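Long-range contacts in mbDLG-3 protein (Monosiga brevicollis, PDB 6X1N), which probably binds C-terminal tails of partner proteins through this PDZ domain, the third PDZ domain of a Dlg1-type scaffold, and may bind protein kinases: residues R6-Y11 / L91-N96; S20-A25 / G37-R42. All blocks are in the same frame, centred on the assembly; numbering follows the deposited sequence.

Both contacts are antiparallel strand pairings in one curled PDZ sheet, with centres 13 Å apart, and both are partly buried. Contact 1 joins the first strand of the domain to strand 88-95; contact 2, nested inside the chain loop that contact 1 closes, joins strands 19-22 and 38-43. Contact 1 keeps a regular register and ends at the surface in a charged, water-linked arginine, with leucines on the same face turned inward. Contact 2 buries slightly more area, 481 against 410 Å², breaks its register with a beta bulge, and relies on apolar side chains on both faces. The contacts touch where Asn96 O packs against Phe39 CE2 at 3.6 Å.

Contact 1. Residues R6-Y11 / L91-N96; sequences RTVTLY and LNLTAN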
ATOM      1  N   ARG A   6      -2.979  -9.381   6.137  1.00  9.94           N
ATOM      2  CA  ARG A   6      -1.575  -9.771   6.123  1.00  9.86           C
ATOM      3  C   ARG A   6      -0.735  -8.674   6.761  1.00 10.86           C
ATOM      4  O   ARG A   6      -0.917  -7.487   6.461  1.00 11.34           O
ATOM      5  CB  ARG A   6      -1.098 -10.024   4.690  1.00  9.32           C
ATOM      6  CG  ARG A   6      -1.483 -11.403   4.191  1.00  9.52           C
ATOM      7  CD  ARG A   6      -1.363 -11.544   2.671  1.00  9.98           C
ATOM      8  NE  ARG A   6      -2.511 -10.978   1.961  1.00 10.18           N
ATOM      9  CZ  ARG A   6      -2.487  -9.901   1.173  1.00  8.55           C
ATOM     10  NH1 ARG A   6      -1.360  -9.234   0.947  1.00  8.90           N
ATOM     11  NH2 ARG A   6      -3.618  -9.504   0.600  1.00  9.22           N
ATOM     12  N   THR A   7       0.176  -9.065   7.638  1.00 10.79           N
ATOM     13  CA  THR A   7       1.138  -8.150   8.237  1.00 12.75           C
ATOM     14  C   THR A   7       2.495  -8.558   7.689  1.00 10.94           C
ATOM     15  O   THR A   7       2.956  -9.679   7.928  1.00 13.04           O
ATOM     16  CB  THR A   7       1.101  -8.228   9.762  1.00 15.20           C
ATOM     17  OG1 THR A   7      -0.205  -7.856  10.226  1.00 19.51           O
ATOM     18  CG2 THR A   7       2.109  -7.265  10.345  1.00 24.85           C
ATOM     19  N   VAL A   8       3.112  -7.671   6.922  1.00  9.45           N
ATOM     20  CA  VAL A   8       4.305  -7.984   6.149  1.00 12.05           C
ATOM     21  C   VAL A   8       5.367  -6.953   6.483  1.00 11.60           C
ATOM     22  O   VAL A   8       5.079  -5.753   6.518  1.00 12.93           O
ATOM     23  CB  VAL A   8       3.996  -7.949   4.639  1.00 11.40           C
ATOM     24  CG1 VAL A   8       5.243  -8.250   3.831  1.00 14.01           C
ATOM     25  CG2 VAL A   8       2.878  -8.933   4.302  1.00 13.85           C
ATOM     26  N   THR A   9       6.588  -7.406   6.730  1.00 10.15           N
ATOM     27  CA  THR A   9       7.727  -6.510   6.855  1.00 10.36           C
ATOM     28  C   THR A   9       8.598  -6.685   5.625  1.00 10.47           C
ATOM     29  O   THR A   9       9.027  -7.801   5.316  1.00 11.61           O
ATOM     30  CB  THR A   9       8.532  -6.799   8.119  1.00 13.47           C
ATOM     31  OG1 THR A   9       7.712  -6.547   9.265  1.00 16.21           O
ATOM     32  CG2 THR A   9       9.762  -5.905   8.174  1.00 15.80           C
ATOM     33  N   LEU A  10       8.823  -5.600   4.905  1.00  8.85           N
ATOM     34  CA  LEU A  10       9.691  -5.598   3.744  1.00  9.98           C
ATOM     35  C   LEU A  10      10.964  -4.844   4.075  1.00  9.57           C
ATOM     36  O   LEU A  10      10.932  -3.839   4.792  1.00 11.32           O
ATOM     37  CB  LEU A  10       9.022  -4.906   2.558  1.00  9.17           C
ATOM     38  CG  LEU A  10       7.692  -5.477   2.066  1.00  9.45           C
ATOM     39  CD1 LEU A  10       7.188  -4.629   0.912  1.00 10.77           C
ATOM     40  CD2 LEU A  10       7.845  -6.922   1.639  1.00 10.44           C
ATOM     41  N   TYR A  11      12.073  -5.321   3.534  0.53 10.40           N
ATOM     42  CA  TYR A  11      13.363  -4.670   3.669  0.53 10.95           C
ATOM     43  C   TYR A  11      13.798  -4.185   2.292  0.53 11.25           C
ATOM     44  O   TYR A  11      13.712  -4.934   1.314  0.53 12.00           O
ATOM     45  CB  TYR A  11      14.376  -5.648   4.265  0.53 12.30           C
ATOM     46  CG  TYR A  11      15.801  -5.192   4.163  0.53 11.49           C
ATOM     47  CD1 TYR A  11      16.214  -4.003   4.738  0.53 11.08           C
ATOM     48  CD2 TYR A  11      16.740  -5.961   3.495  0.53 11.90           C
ATOM     49  CE1 TYR A  11      17.529  -3.582   4.640  0.53 10.84           C
ATOM     50  CE2 TYR A  11      18.053  -5.557   3.398  0.53 10.30           C
ATOM     51  CZ  TYR A  11      18.440  -4.366   3.970  0.53 10.51           C
ATOM     52  OH  TYR A  11      19.750  -3.955   3.874  0.53 13.89           O
ATOM     53  N   LEU A  91       3.735  -3.308   6.849  1.00 10.84           N
ATOM     54  CA  LEU A  91       2.466  -3.059   6.179  1.00 11.04           C
ATOM     55  C   LEU A  91       1.385  -3.928   6.796  1.00 10.94           C
ATOM     56  O   LEU A  91       1.629  -5.094   7.118  1.00 12.43           O
ATOM     57  CB  LEU A  91       2.554  -3.467   4.709  1.00 11.96           C
ATOM     58  CG  LEU A  91       3.586  -2.758   3.843  1.00 10.95           C
ATOM     59  CD1 LEU A  91       3.751  -3.527   2.542  1.00 16.61           C
ATOM     60  CD2 LEU A  91       3.157  -1.341   3.563  1.00 16.40           C
ATOM     61  N   ASN A  92       0.188  -3.369   6.939  1.00  9.37           N
ATOM     62  CA  ASN A  92      -1.030  -4.139   7.142  1.00  9.54           C
ATOM     63  C   ASN A  92      -1.810  -4.056   5.844  1.00  8.65           C
ATOM     64  O   ASN A  92      -2.180  -2.954   5.416  1.00  9.48           O
ATOM     65  CB  ASN A  92      -1.877  -3.559   8.272  1.00 12.99           C
ATOM     66  CG  ASN A  92      -1.466  -4.059   9.626  1.00 19.53           C
ATOM     67  OD1 ASN A  92      -0.285  -4.080   9.964  1.00 27.83           O
ATOM     68  ND2 ASN A  92      -2.447  -4.476  10.421  1.00 23.19           N
ATOM     69  N   LEU A  93      -2.030  -5.205   5.214  1.00  8.21           N
ATOM     70  CA  LEU A  93      -2.596  -5.300   3.877  1.00  7.71           C
ATOM     71  C   LEU A  93      -3.819  -6.200   3.893  1.00  7.00           C
ATOM     72  O   LEU A  93      -3.881  -7.182   4.641  1.00  9.23           O
ATOM     73  CB  LEU A  93      -1.593  -5.981   2.933  1.00  9.29           C
ATOM     74  CG  LEU A  93      -0.246  -5.291   2.762  1.00  8.38           C
ATOM     75  CD1 LEU A  93       0.707  -6.174   1.974  1.00 10.79           C
ATOM     76  CD2 LEU A  93      -0.404  -3.959   2.066  1.00 11.72           C
ATOM     77  N   THR A  94      -4.776  -5.905   3.025  1.00  6.95           N
ATOM     78  CA  THR A  94      -5.846  -6.855   2.753  1.00  7.42           C
ATOM     79  C   THR A  94      -6.363  -6.617   1.342  1.00  7.78           C
ATOM     80  O   THR A  94      -6.423  -5.472   0.887  1.00  8.15           O
ATOM     81  CB  THR A  94      -6.961  -6.753   3.807  1.00  8.91           C
ATOM     82  OG1 THR A  94      -7.803  -7.916   3.750  1.00 10.37           O
ATOM     83  CG2 THR A  94      -7.789  -5.483   3.617  1.00 10.77           C
ATOM     84  N   ALA A  95      -6.678  -7.693   0.631  1.00  7.70           N
ATOM     85  CA  ALA A  95      -7.197  -7.532  -0.719  1.00  8.41           C
ATOM     86  C   ALA A  95      -8.535  -6.816  -0.655  1.00  9.92           C
ATOM     87  O   ALA A  95      -9.397  -7.159   0.158  1.00 13.84           O
ATOM     88  CB  ALA A  95      -7.362  -8.901  -1.385  1.00 10.13           C
ATOM     89  N   ASN A  96      -8.712  -5.800  -1.483  1.00  8.08           N
ATOM     90  CA  ASN A  96      -9.950  -5.024  -1.483  1.00  9.20           C
ATOM     91  C   ASN A  96     -10.319  -4.740  -2.924  1.00  9.31           C
ATOM     92  O   ASN A  96     -10.137  -3.628  -3.432  1.00  9.54           O
ATOM     93  CB  ASN A  96      -9.812  -3.750  -0.645  1.00  8.49           C
ATOM     94  CG  ASN A  96     -11.120  -3.012  -0.489  1.00  8.30           C
ATOM     95  OD1 ASN A  96     -12.124  -3.370  -1.110  1.00  8.71           O
ATOM     96  ND2 ASN A  96     -11.108  -1.949   0.313  1.00  9.44           N
TER
HETATM   97  O   HOH W   1      -6.242 -10.393   1.444  1.00  9.67           O
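Arg6 and Leu93 form an antiparallel hydrogen-bonded pair, and each satisfies the other's backbone. Arg6 N donates to Leu93 O at 2.8 Å with an N-H...O angle of 174°, and Leu93 N returns a bond to Arg6 O at 2.8 Å and 165°. Val8 and Leu91 repeat this reciprocal pairing two residues further along. The carbonyls also take CA-H contacts, Asn92 CA to Arg6 O at 3.4 Å and Thr7 CA to Leu91 O at 3.3 Å. Thr7 and Asn92 make the non-hydrogen-bonded pair between; their side chains run side by side, Thr7 OG1 lying 3.8 Å from Asn92 OD1, too far for a hydrogen bond. The backbone of Asn92 bonds instead to Leu62 and Ser63 of strand 59-64.

On the face shared by Arg6, Val8, Leu91 and Leu93, the arginine chain bends at its third torsion (chi3 -80°), which brings the guanidinium obliquely over Leu93, with NH1 3.8 Å from Leu93 CB. A water in the guanidinium plane accepts from Arg6 NH2 at 2.9 Å and from Ala95 N at 2.9 Å, tying the side chain to the far strand's backbone. NH1 forms a salt bridge with Asp59 and a hydrogen bond to Gln54 O, while NE meets a glycerol, probably from the crystallisation liquor. Deeper in, Leu10 CD1 packs on Leu91 CD1.

The ladder thus fastens the first strand of the PDZ domain to strand 88-95. With NH1 held by Asp59 and Gln54 O and NH2 by the water, Arg6 can probably cross the aliphatic Leu93 side chain without leaving its charge unbalanced.

Contact 2. Residues S20-A25 / G37-R42; sequences SLLGPA and GIFISR
In Leu22, chi1 of 68° sets CG between the backbone N and the carbonyl carbon, and chi2 of 71° then turns the two methyls to the strand opposite: CD1 meets Phe39 CB at 3.8 Å and CD2 meets Ser41 CB at 3.9 Å. With an alanine here both methyls are gone, and Phe39 CB and Ser41 CB would probably be left without their apolar partner across the pair. Beneath this packing, Leu22 N donates to Phe39 O at 2.8 Å and Phe39 N donates back to Leu22 O.

A classic beta bulge follows, in which Ser41 and Arg42 both face Ser20. Ser20 O accepts from Ser41 N at 2.8 Å, the donor standing 39° out of the carbonyl plane, and takes a weak second bond from Arg42 N at 3.4 Å. Ser20 N donates to Arg42 O, closing the pair beyond the bulge; the extra residue shifts the register by one. At the other end, Ile38 CD1 lies 3.8 Å from Gly23 CA; a beta carbon on Gly23 would collide with that methyl. Pro24 CD continues the apolar contact with Ile38.

Strand 19-22 and helix 74-82 probably border the peptide groove, as the corresponding strand and helix do in other PDZ domains; Leu21 packs on Tyr74, Ala77 and Val81 of that helix. Leu22 leans on Tyr100 and Tyr103, Phe39 meets Met99 of helix 97-102, and Ile38 and Ile40 rest on Ile61 of strand 59-64, so the pair is sandwiched between helices and joined edgewise to the next strand.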
ATOM      1  N   SER A  20       4.431  -0.467  -6.554  1.00  7.17           N
ATOM      2  CA  SER A  20       3.848   0.844  -6.782  1.00  7.33           C
ATOM      3  C   SER A  20       2.570   0.960  -5.970  1.00  6.52           C
ATOM      4  O   SER A  20       1.856  -0.030  -5.779  1.00  7.49           O
ATOM      5  CB  SER A  20       3.445   0.999  -8.247  1.00  7.37           C
ATOM      6  OG  SER A  20       4.542   0.745  -9.118  1.00 10.44           O
ATOM      7  N   LEU A  21       2.259   2.167  -5.507  1.00  6.74           N
ATOM      8  CA  LEU A  21       0.996   2.396  -4.817  1.00  7.17           C
ATOM      9  C   LEU A  21       0.197   3.510  -5.482  1.00  6.73           C
ATOM     10  O   LEU A  21       0.715   4.298  -6.281  1.00  7.13           O
ATOM     11  CB  LEU A  21       1.179   2.635  -3.306  1.00  8.54           C
ATOM     12  CG  LEU A  21       2.061   3.790  -2.822  1.00  7.83           C
ATOM     13  CD1 LEU A  21       1.388   5.157  -2.969  1.00  9.57           C
ATOM     14  CD2 LEU A  21       2.458   3.583  -1.368  1.00 10.87           C
ATOM     15  N   LEU A  22      -1.081   3.572  -5.125  1.00  6.60           N
ATOM     16  CA  LEU A  22      -1.964   4.625  -5.594  1.00  8.12           C
ATOM     17  C   LEU A  22      -2.798   5.124  -4.428  1.00  7.83           C
ATOM     18  O   LEU A  22      -2.909   4.478  -3.379  1.00  7.98           O
ATOM     19  CB  LEU A  22      -2.859   4.198  -6.772  1.00  9.78           C
ATOM     20  CG  LEU A  22      -3.974   3.160  -6.604  1.00  9.82           C
ATOM     21  CD1 LEU A  22      -5.189   3.668  -5.802  1.00 10.84           C
ATOM     22  CD2 LEU A  22      -4.425   2.722  -7.990  1.00 11.67           C
ATOM     23  N   GLY A  23      -3.390   6.287  -4.619  1.00  7.27           N
ATOM     24  CA  GLY A  23      -4.259   6.846  -3.622  1.00  8.31           C
ATOM     25  C   GLY A  23      -5.011   8.020  -4.199  1.00  8.82           C
ATOM     26  O   GLY A  23      -4.872   8.352  -5.378  1.00  9.08           O
ATOM     27  N   PRO A  24      -5.831   8.669  -3.378  1.00  8.97           N
ATOM     28  CA  PRO A  24      -6.629   9.797  -3.864  1.00 10.36           C
ATOM     29  C   PRO A  24      -5.794  11.066  -3.949  1.00  8.61           C
ATOM     30  O   PRO A  24      -4.732  11.190  -3.342  1.00  8.89           O
ATOM     31  CB  PRO A  24      -7.718   9.939  -2.793  1.00 10.65           C
ATOM     32  CG  PRO A  24      -7.069   9.466  -1.550  1.00 11.35           C
ATOM     33  CD  PRO A  24      -6.064   8.384  -1.954  1.00  9.44           C
ATOM     34  N   ALA A  25      -6.294  12.018  -4.732  1.00 10.92           N
ATOM     35  CA  ALA A  25      -5.604  13.294  -4.864  1.00 11.05           C
ATOM     36  C   ALA A  25      -5.506  14.025  -3.527  1.00 11.81           C
ATOM     37  O   ALA A  25      -4.464  14.614  -3.209  1.00 14.86           O
ATOM     38  CB  ALA A  25      -6.317  14.174  -5.893  1.00 14.50           C
ATOM     39  N   GLY A  37      -8.565   5.514   0.316  1.00  8.36           N
ATOM     40  CA  GLY A  37      -7.635   4.495   0.759  1.00  9.33           C
ATOM     41  C   GLY A  37      -6.438   4.380  -0.171  1.00  7.13           C
ATOM     42  O   GLY A  37      -6.455   4.809  -1.327  1.00  8.85           O
ATOM     43  N   ILE A  38      -5.373   3.809   0.365  1.00  5.98           N
ATOM     44  CA  ILE A  38      -4.127   3.599  -0.366  1.00  6.53           C
ATOM     45  C   ILE A  38      -4.088   2.153  -0.827  1.00  6.47           C
ATOM     46  O   ILE A  38      -4.424   1.243  -0.059  1.00  6.83           O
ATOM     47  CB  ILE A  38      -2.930   3.901   0.552  1.00  6.23           C
ATOM     48  CG1 ILE A  38      -2.974   5.357   1.036  1.00  7.94           C
ATOM     49  CG2 ILE A  38      -1.613   3.582  -0.164  1.00  8.11           C
ATOM     50  CD1 ILE A  38      -3.016   6.367  -0.092  1.00  8.26           C
ATOM     51  N   PHE A  39      -3.672   1.929  -2.076  1.00  6.83           N
ATOM     52  CA  PHE A  39      -3.678   0.602  -2.683  1.00  6.14           C
ATOM     53  C   PHE A  39      -2.354   0.280  -3.351  1.00  6.66           C
ATOM     54  O   PHE A  39      -1.665   1.169  -3.851  1.00  8.26           O
ATOM     55  CB  PHE A  39      -4.803   0.500  -3.710  1.00  6.87           C
ATOM     56  CG  PHE A  39      -6.131   0.342  -3.072  1.00  7.37           C
ATOM     57  CD1 PHE A  39      -6.759   1.420  -2.488  1.00  8.59           C
ATOM     58  CD2 PHE A  39      -6.723  -0.899  -2.990  1.00  9.03           C
ATOM     59  CE1 PHE A  39      -7.964   1.257  -1.847  1.00 10.41           C
ATOM     60  CE2 PHE A  39      -7.932  -1.058  -2.364  1.00 10.36           C
ATOM     61  CZ  PHE A  39      -8.544   0.005  -1.786  1.00 10.27           C
ATOM     62  N   ILE A  40      -2.010  -1.004  -3.366  1.00  6.98           N
ATOM     63  CA  ILE A  40      -0.902  -1.484  -4.183  1.00  6.91           C
ATOM     64  C   ILE A  40      -1.378  -1.523  -5.626  1.00  7.56           C
ATOM     65  O   ILE A  40      -2.363  -2.202  -5.941  1.00  8.51           O
ATOM     66  CB  ILE A  40      -0.452  -2.874  -3.726  1.00  7.66           C
ATOM     67  CG1 ILE A  40      -0.107  -2.878  -2.235  1.00 11.44           C
ATOM     68  CG2 ILE A  40       0.683  -3.368  -4.619  1.00  8.50           C
ATOM     69  CD1 ILE A  40       1.214  -2.356  -1.887  1.00 15.53           C
ATOM     70  N   SER A  41      -0.693  -0.794  -6.503  1.00  7.57           N
ATOM     71  CA  SER A  41      -1.058  -0.744  -7.912  1.00  9.15           C
ATOM     72  C   SER A  41      -0.155  -1.569  -8.823  1.00  8.81           C
ATOM     73  O   SER A  41      -0.501  -1.741  -9.994  1.00 11.09           O
ATOM     74  CB  SER A  41      -1.096   0.711  -8.403  1.00 10.58           C
ATOM     75  OG  SER A  41       0.142   1.350  -8.138  1.00  9.87           O
ATOM     76  N   ARG A  42       0.976  -2.080  -8.335  1.00  7.22           N
ATOM     77  CA  ARG A  42       1.800  -2.937  -9.180  1.00  6.59           C
ATOM     78  C   ARG A  42       2.824  -3.628  -8.302  1.00  6.53           C
ATOM     79  O   ARG A  42       3.376  -3.013  -7.390  1.00  7.54           O
ATOM     80  CB  ARG A  42       2.540  -2.094 -10.232  1.00  8.11           C
ATOM     81  CG  ARG A  42       3.159  -2.876 -11.364  1.00 10.06           C
ATOM     82  CD  ARG A  42       2.131  -3.379 -12.348  1.00 13.55           C
ATOM     83  NE  ARG A  42       2.825  -3.938 -13.507  1.00 18.00           N
ATOM     84  CZ  ARG A  42       2.842  -3.399 -14.724  1.00 25.31           C
ATOM     85  NH1 ARG A  42       2.160  -2.292 -14.984  1.00 22.00           N
ATOM     86  NH2 ARG A  42       3.524  -3.993 -15.696  1.00 29.77           N
TER